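Local coordinates for stage III sporulation protein AF (PDB 6DCS), which probably forms, through its ring-building motif domain, part of the membrane channel that is essential for sporulation in Bacillus subtilis, at residues E17-Q22 with D50-I55; K56-Y61 with D104-G109. All blocks are in the same frame, centred on the assembly; numbering follows the deposited sequence.

Interaction 1 of 2, residues E17-Q22 with D50-I55; sequences EEMAVQ and DSEEDI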
loop_
_atom_site.group_PDB
_atom_site.type_symbol
_atom_site.label_atom_id
_atom_site.label_comp_id
_atom_site.label_asym_id
_atom_site.label_seq_id
_atom_site.Cartn_x
_atom_site.Cartn_y
_atom_site.Cartn_z
ATOM N N GLU A 17 -8.288 7.336 -12.070
ATOM C CA GLU A 17 -7.447 8.261 -11.304
ATOM C C GLU A 17 -8.248 9.099 -10.329
ATOM O O GLU A 17 -7.686 9.607 -9.354
ATOM C CB GLU A 17 -6.671 9.200 -12.222
ATOM C CG GLU A 17 -5.429 8.572 -12.871
ATOM C CD GLU A 17 -4.219 8.604 -11.959
ATOM O OE1 GLU A 17 -4.359 9.017 -10.786
ATOM O OE2 GLU A 17 -3.118 8.231 -12.418
ATOM N N GLU A 18 -9.546 9.266 -10.579
ATOM C CA GLU A 18 -10.388 10.003 -9.649
ATOM C C GLU A 18 -10.645 9.162 -8.411
ATOM O O GLU A 18 -10.453 9.617 -7.277
ATOM C CB GLU A 18 -11.696 10.384 -10.340
ATOM C CG GLU A 18 -12.840 10.739 -9.426
ATOM C CD GLU A 18 -14.128 10.955 -10.198
ATOM O OE1 GLU A 18 -14.043 11.447 -11.352
ATOM O OE2 GLU A 18 -15.216 10.620 -9.662
ATOM N N MET A 19 -11.059 7.914 -8.616
ATOM C CA MET A 19 -11.159 6.968 -7.516
ATOM C C MET A 19 -9.847 6.862 -6.754
ATOM O O MET A 19 -9.846 6.558 -5.557
ATOM C CB MET A 19 -11.567 5.583 -8.050
ATOM C CG MET A 19 -13.045 5.427 -8.349
ATOM S SD MET A 19 -13.603 3.780 -8.902
ATOM C CE MET A 19 -12.207 3.190 -9.867
ATOM N N ALA A 20 -8.721 7.101 -7.422
ATOM C CA ALA A 20 -7.432 6.871 -6.787
ATOM C C ALA A 20 -7.029 8.038 -5.889
ATOM O O ALA A 20 -6.493 7.814 -4.800
ATOM C CB ALA A 20 -6.367 6.599 -7.849
ATOM N N VAL A 21 -7.266 9.291 -6.305
ATOM C CA VAL A 21 -6.899 10.392 -5.406
ATOM C C VAL A 21 -7.837 10.437 -4.196
ATOM O O VAL A 21 -7.404 10.738 -3.075
ATOM C CB VAL A 21 -6.858 11.755 -6.131
ATOM C CG1 VAL A 21 -5.829 11.744 -7.265
ATOM C CG2 VAL A 21 -8.241 12.180 -6.609
ATOM N N GLN A 22 -9.126 10.132 -4.396
ATOM C CA GLN A 22 -10.056 10.121 -3.273
ATOM C C GLN A 22 -9.686 9.021 -2.298
ATOM O O GLN A 22 -9.753 9.206 -1.080
ATOM C CB GLN A 22 -11.506 9.957 -3.754
ATOM C CG GLN A 22 -12.244 11.291 -4.053
ATOM C CD GLN A 22 -13.329 11.145 -5.134
ATOM O OE1 GLN A 22 -13.951 10.083 -5.270
ATOM N NE2 GLN A 22 -13.564 12.219 -5.904
ATOM N N ASP A 50 -16.777 1.490 -13.694
ATOM C CA ASP A 50 -17.998 2.219 -13.370
ATOM C C ASP A 50 -18.174 2.496 -11.877
ATOM O O ASP A 50 -19.015 3.333 -11.520
ATOM C CB ASP A 50 -19.232 1.448 -13.883
ATOM C CG ASP A 50 -19.637 1.840 -15.295
ATOM O OD1 ASP A 50 -18.750 2.179 -16.103
ATOM O OD2 ASP A 50 -20.852 1.805 -15.595
ATOM N N SER A 51 -17.430 1.829 -10.997
ATOM C CA SER A 51 -17.517 2.123 -9.570
ATOM C C SER A 51 -16.276 1.570 -8.887
ATOM O O SER A 51 -15.359 1.063 -9.541
ATOM C CB SER A 51 -18.768 1.503 -8.947
ATOM O OG SER A 51 -18.596 0.096 -8.865
ATOM N N GLU A 52 -16.268 1.632 -7.557
ATOM C CA GLU A 52 -15.208 0.995 -6.789
ATOM C C GLU A 52 -15.220 -0.518 -6.996
ATOM O O GLU A 52 -14.153 -1.153 -7.052
ATOM C CB GLU A 52 -15.369 1.346 -5.314
ATOM C CG GLU A 52 -14.676 2.617 -4.890
ATOM C CD GLU A 52 -15.119 3.082 -3.520
ATOM O OE1 GLU A 52 -14.687 2.423 -2.550
ATOM O OE2 GLU A 52 -15.867 4.099 -3.405
ATOM N N GLU A 53 -16.419 -1.096 -7.153
ATOM C CA GLU A 53 -16.560 -2.528 -7.405
ATOM C C GLU A 53 -15.593 -3.016 -8.465
ATOM O O GLU A 53 -15.064 -4.121 -8.339
ATOM C CB GLU A 53 -17.999 -2.861 -7.828
ATOM C CG GLU A 53 -18.932 -3.156 -6.678
ATOM C CD GLU A 53 -19.362 -1.899 -5.903
ATOM O OE1 GLU A 53 -19.964 -2.043 -4.808
ATOM O OE2 GLU A 53 -19.122 -0.765 -6.384
ATOM N N ASP A 54 -15.338 -2.209 -9.497
ATOM C CA ASP A 54 -14.544 -2.658 -10.642
ATOM C C ASP A 54 -13.048 -2.623 -10.414
ATOM O O ASP A 54 -12.315 -2.942 -11.341
ATOM C CB ASP A 54 -14.834 -1.814 -11.883
ATOM C CG ASP A 54 -16.233 -2.017 -12.408
ATOM O OD1 ASP A 54 -16.496 -3.123 -12.936
ATOM O OD2 ASP A 54 -17.057 -1.073 -12.284
ATOM N N ILE A 55 -12.571 -2.189 -9.253
ATOM C CA ILE A 55 -11.138 -2.201 -8.984
ATOM C C ILE A 55 -10.725 -3.635 -8.723
ATOM O O ILE A 55 -11.280 -4.289 -7.831
ATOM C CB ILE A 55 -10.795 -1.322 -7.776
ATOM C CG1 ILE A 55 -11.016 0.157 -8.080
ATOM C CG2 ILE A 55 -9.365 -1.546 -7.347
ATOM C CD1 ILE A 55 -10.844 1.049 -6.845
#
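In M19, CG sits beside the backbone N, anti to the carbonyl carbon (chi1 -79°), and the chain then runs extended to the sulfur, carrying the thioether off helix 11-30 onto the turn at D50-I55. A bend at the last torsion (chi3 -34°) swings CE back toward I55, whose CG1 also lies beside its own backbone N and comes to meet it. The two side chains touch tip to tip, with M19 CE 3.7 Å from I55 CG1, and M19 CE lies 3.9 Å from I55 CD1. The sulfur rests against the backbone instead: M19 SD is 3.3 Å from S51 O, a packing contact without a hydrogen bond. E52 adds a looser flank, its CG 4.3 Å from M19 SD. This one side chain thus bridges helix 11-30 and the connection before strand 55-63. In this ring-building motif domain the connection is the hairpin turn between the antiparallel strands 37-45 and 55-63, and helix 11-30 packs beside it. Cutting M19 back to an alanine would probably leave I55 CG1 without its apolar partner from the helix and open a gap over the carbonyl of S51. The turn also has braces of its own. D54 OD2 accepts two backbone N-H groups: D50 N, 2.9 Å away, approaches from above the carboxylate plane, whereas S51 N is received on the anti lone pair of D54 OD2. Nearby, S51 OG donates to E53 OE2 at 2.7 Å, reaching its anti side 16° out of the carboxylate plane.

Interaction 2 of 2, residues K56-Y61 with D104-G109; sequences KTISVY and DIWEIG. With SO4 (sulfate ion), chain D.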
loop_
_atom_site.group_PDB
_atom_site.type_symbol
_atom_site.label_atom_id
_atom_site.label_comp_id
_atom_site.label_asym_id
_atom_site.label_seq_id
_atom_site.Cartn_x
_atom_site.Cartn_y
_atom_site.Cartn_z
ATOM N N LYS A 56 -9.745 -4.122 -9.482
ATOM C CA LYS A 56 -9.242 -5.474 -9.286
ATOM C C LYS A 56 -8.142 -5.560 -8.226
ATOM O O LYS A 56 -8.074 -6.559 -7.505
ATOM C CB LYS A 56 -8.738 -6.042 -10.620
ATOM C CG LYS A 56 -9.860 -6.388 -11.612
ATOM C CD LYS A 56 -9.666 -7.721 -12.334
ATOM C CE LYS A 56 -10.832 -7.936 -13.295
ATOM N NZ LYS A 56 -10.565 -9.000 -14.333
ATOM N N THR A 57 -7.249 -4.572 -8.121
ATOM C CA THR A 57 -6.159 -4.648 -7.153
ATOM C C THR A 57 -5.723 -3.250 -6.749
ATOM O O THR A 57 -6.033 -2.259 -7.412
ATOM C CB THR A 57 -4.890 -5.391 -7.645
ATOM O OG1 THR A 57 -4.196 -4.582 -8.607
ATOM C CG2 THR A 57 -5.183 -6.752 -8.211
ATOM N N ILE A 58 -4.992 -3.206 -5.626
ATOM C CA ILE A 58 -4.525 -1.994 -4.971
ATOM C C ILE A 58 -3.200 -2.277 -4.285
ATOM O O ILE A 58 -3.152 -3.010 -3.286
ATOM C CB ILE A 58 -5.533 -1.475 -3.931
ATOM C CG1 ILE A 58 -6.943 -1.458 -4.501
ATOM C CG2 ILE A 58 -5.103 -0.113 -3.436
ATOM C CD1 ILE A 58 -8.003 -1.123 -3.533
ATOM N N SER A 59 -2.123 -1.694 -4.804
ATOM C CA SER A 59 -0.822 -1.785 -4.162
ATOM C C SER A 59 -0.517 -0.512 -3.375
ATOM O O SER A 59 -0.724 0.603 -3.870
ATOM C CB SER A 59 0.251 -2.039 -5.200
ATOM O OG SER A 59 0.316 -3.427 -5.433
ATOM N N VAL A 60 -0.009 -0.684 -2.153
ATOM C CA VAL A 60 0.319 0.440 -1.279
ATOM C C VAL A 60 1.758 0.346 -0.785
ATOM O O VAL A 60 2.174 -0.684 -0.246
ATOM C CB VAL A 60 -0.626 0.530 -0.077
ATOM C CG1 VAL A 60 -0.412 1.860 0.609
ATOM C CG2 VAL A 60 -2.072 0.361 -0.523
ATOM N N TYR A 61 2.496 1.437 -0.933
ATOM C CA TYR A 61 3.895 1.508 -0.545
ATOM C C TYR A 61 3.982 2.473 0.625
ATOM O O TYR A 61 3.643 3.652 0.479
ATOM C CB TYR A 61 4.760 1.949 -1.738
ATOM C CG TYR A 61 4.772 0.928 -2.891
ATOM C CD1 TYR A 61 3.716 0.849 -3.794
ATOM C CD2 TYR A 61 5.823 0.036 -3.051
ATOM C CE1 TYR A 61 3.709 -0.095 -4.826
ATOM C CE2 TYR A 61 5.822 -0.895 -4.064
ATOM C CZ TYR A 61 4.768 -0.968 -4.960
ATOM O OH TYR A 61 4.795 -1.927 -5.984
ATOM N N ASP A 104 -10.469 -1.642 6.577
ATOM C CA ASP A 104 -11.523 -0.961 7.313
ATOM C C ASP A 104 -11.783 0.433 6.742
ATOM O O ASP A 104 -12.920 0.780 6.414
ATOM C CB ASP A 104 -11.141 -0.891 8.800
ATOM C CG ASP A 104 -11.247 -2.249 9.504
ATOM O OD1 ASP A 104 -11.898 -3.168 8.938
ATOM O OD2 ASP A 104 -10.654 -2.418 10.605
ATOM N N ILE A 105 -10.737 1.254 6.624
ATOM C CA ILE A 105 -10.923 2.643 6.198
ATOM C C ILE A 105 -11.695 2.714 4.886
ATOM O O ILE A 105 -12.641 3.502 4.739
ATOM C CB ILE A 105 -9.561 3.334 6.035
ATOM C CG1 ILE A 105 -8.839 3.428 7.362
ATOM C CG2 ILE A 105 -9.754 4.724 5.420
ATOM C CD1 ILE A 105 -7.384 3.828 7.212
ATOM N N TRP A 106 -11.274 1.912 3.894
ATOM C CA TRP A 106 -11.816 2.020 2.563
ATOM C C TRP A 106 -13.084 1.206 2.370
ATOM O O TRP A 106 -13.719 1.320 1.309
ATOM C CB TRP A 106 -10.774 1.548 1.575
ATOM C CG TRP A 106 -9.669 2.478 1.362
ATOM C CD1 TRP A 106 -9.682 3.841 1.513
ATOM C CD2 TRP A 106 -8.357 2.126 0.934
ATOM N NE1 TRP A 106 -8.440 4.351 1.194
ATOM C CE2 TRP A 106 -7.615 3.315 0.831
ATOM C CE3 TRP A 106 -7.732 0.916 0.653
ATOM C CZ2 TRP A 106 -6.275 3.327 0.444
ATOM C CZ3 TRP A 106 -6.407 0.933 0.262
ATOM C CH2 TRP A 106 -5.694 2.126 0.166
ATOM N N GLU A 107 -13.447 0.394 3.355
ATOM C CA GLU A 107 -14.552 -0.552 3.256
ATOM C C GLU A 107 -14.425 -1.366 1.973
ATOM O O GLU A 107 -15.259 -1.320 1.071
ATOM C CB GLU A 107 -15.899 0.153 3.364
ATOM C CG GLU A 107 -16.000 1.012 4.610
ATOM C CD GLU A 107 -17.433 1.238 5.044
ATOM O OE1 GLU A 107 -17.883 0.475 5.938
ATOM O OE2 GLU A 107 -18.101 2.164 4.507
ATOM N N ILE A 108 -13.325 -2.111 1.922
ATOM C CA ILE A 108 -12.950 -2.962 0.801
ATOM C C ILE A 108 -12.212 -4.177 1.342
ATOM O O ILE A 108 -11.337 -4.033 2.212
ATOM C CB ILE A 108 -12.057 -2.213 -0.211
ATOM C CG1 ILE A 108 -12.860 -1.203 -1.004
ATOM C CG2 ILE A 108 -11.391 -3.170 -1.149
ATOM C CD1 ILE A 108 -12.020 -0.046 -1.502
ATOM N N GLY A 109 -12.530 -5.342 0.817
ATOM C CA GLY A 109 -11.945 -6.568 1.342
ATOM C C GLY A 109 -10.443 -6.590 1.169
ATOM O O GLY A 109 -9.897 -6.179 0.139
HETATM S S SO4 D . -12.951 -7.669 -16.783
HETATM O O1 SO4 D . -13.455 -8.180 -18.069
HETATM O O2 SO4 D . -11.560 -7.228 -16.971
HETATM O O3 SO4 D . -12.990 -8.716 -15.746
HETATM O O4 SO4 D . -13.790 -6.537 -16.346
#
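Where helix 81-106 ends in a Schellman motif, with E107 at positive phi (49°), its last residue, W106, drops its indole onto strand 55-63. Two branched side chains of the strand receive it. V60 CG2 comes to the ring edge, near the ring plane, 4.1 Å from W106 CH2; I58 CG2 approaches obliquely, 4.1 Å from W106 CZ3. The I58 side chain and the indole run alongside one another, pointing opposite ways. With CG1 of I58 beside the backbone N (chi1 -47°), CG2 is left anti to that N, which puts this methyl against the six-membered ring. All three residues are buried. The contact illustrates how an alpha-beta sandwich is closed: the helices cover one face of the three-stranded mixed sheet, here in the ring-building motif domain, and an indole fills the space between the layers. The pyrrole side of the ring turns to the other helix, where W106 NE1 donates to L23 O, so its polar atom is satisfied within the core. At the start of the strand, a classic beta bulge sets K56 and T57 together opposite T44 of strand 37-45. K56 NZ there donates to O3 of a sulfate ion at 2.8 Å, with E47 N as a second donor to this ion, probably from the crystallisation liquor.

Overall arrangement
The two contacts follow one another along the chain, interaction 1 closing at residue 55 before interaction 2 opens at residue 56, and their centres lie about 11 Å apart. Strand 55-63 joins them: I55 leads from the turn into it, and I58 and V60 continue it into the core. Interaction 1 ties helix 11-30 to the connection at the edge of the fold, about 15 Å from the chain centre, whereas interaction 2 brings the end of helix 81-106 onto the central strand, about 8 Å from that centre. They also touch directly, E52 OE1 packing 3.8 Å from I108 CD1. Together they bring both helices against strand 55-63 and the turn leading into it, in the ring-building part of this membrane protein.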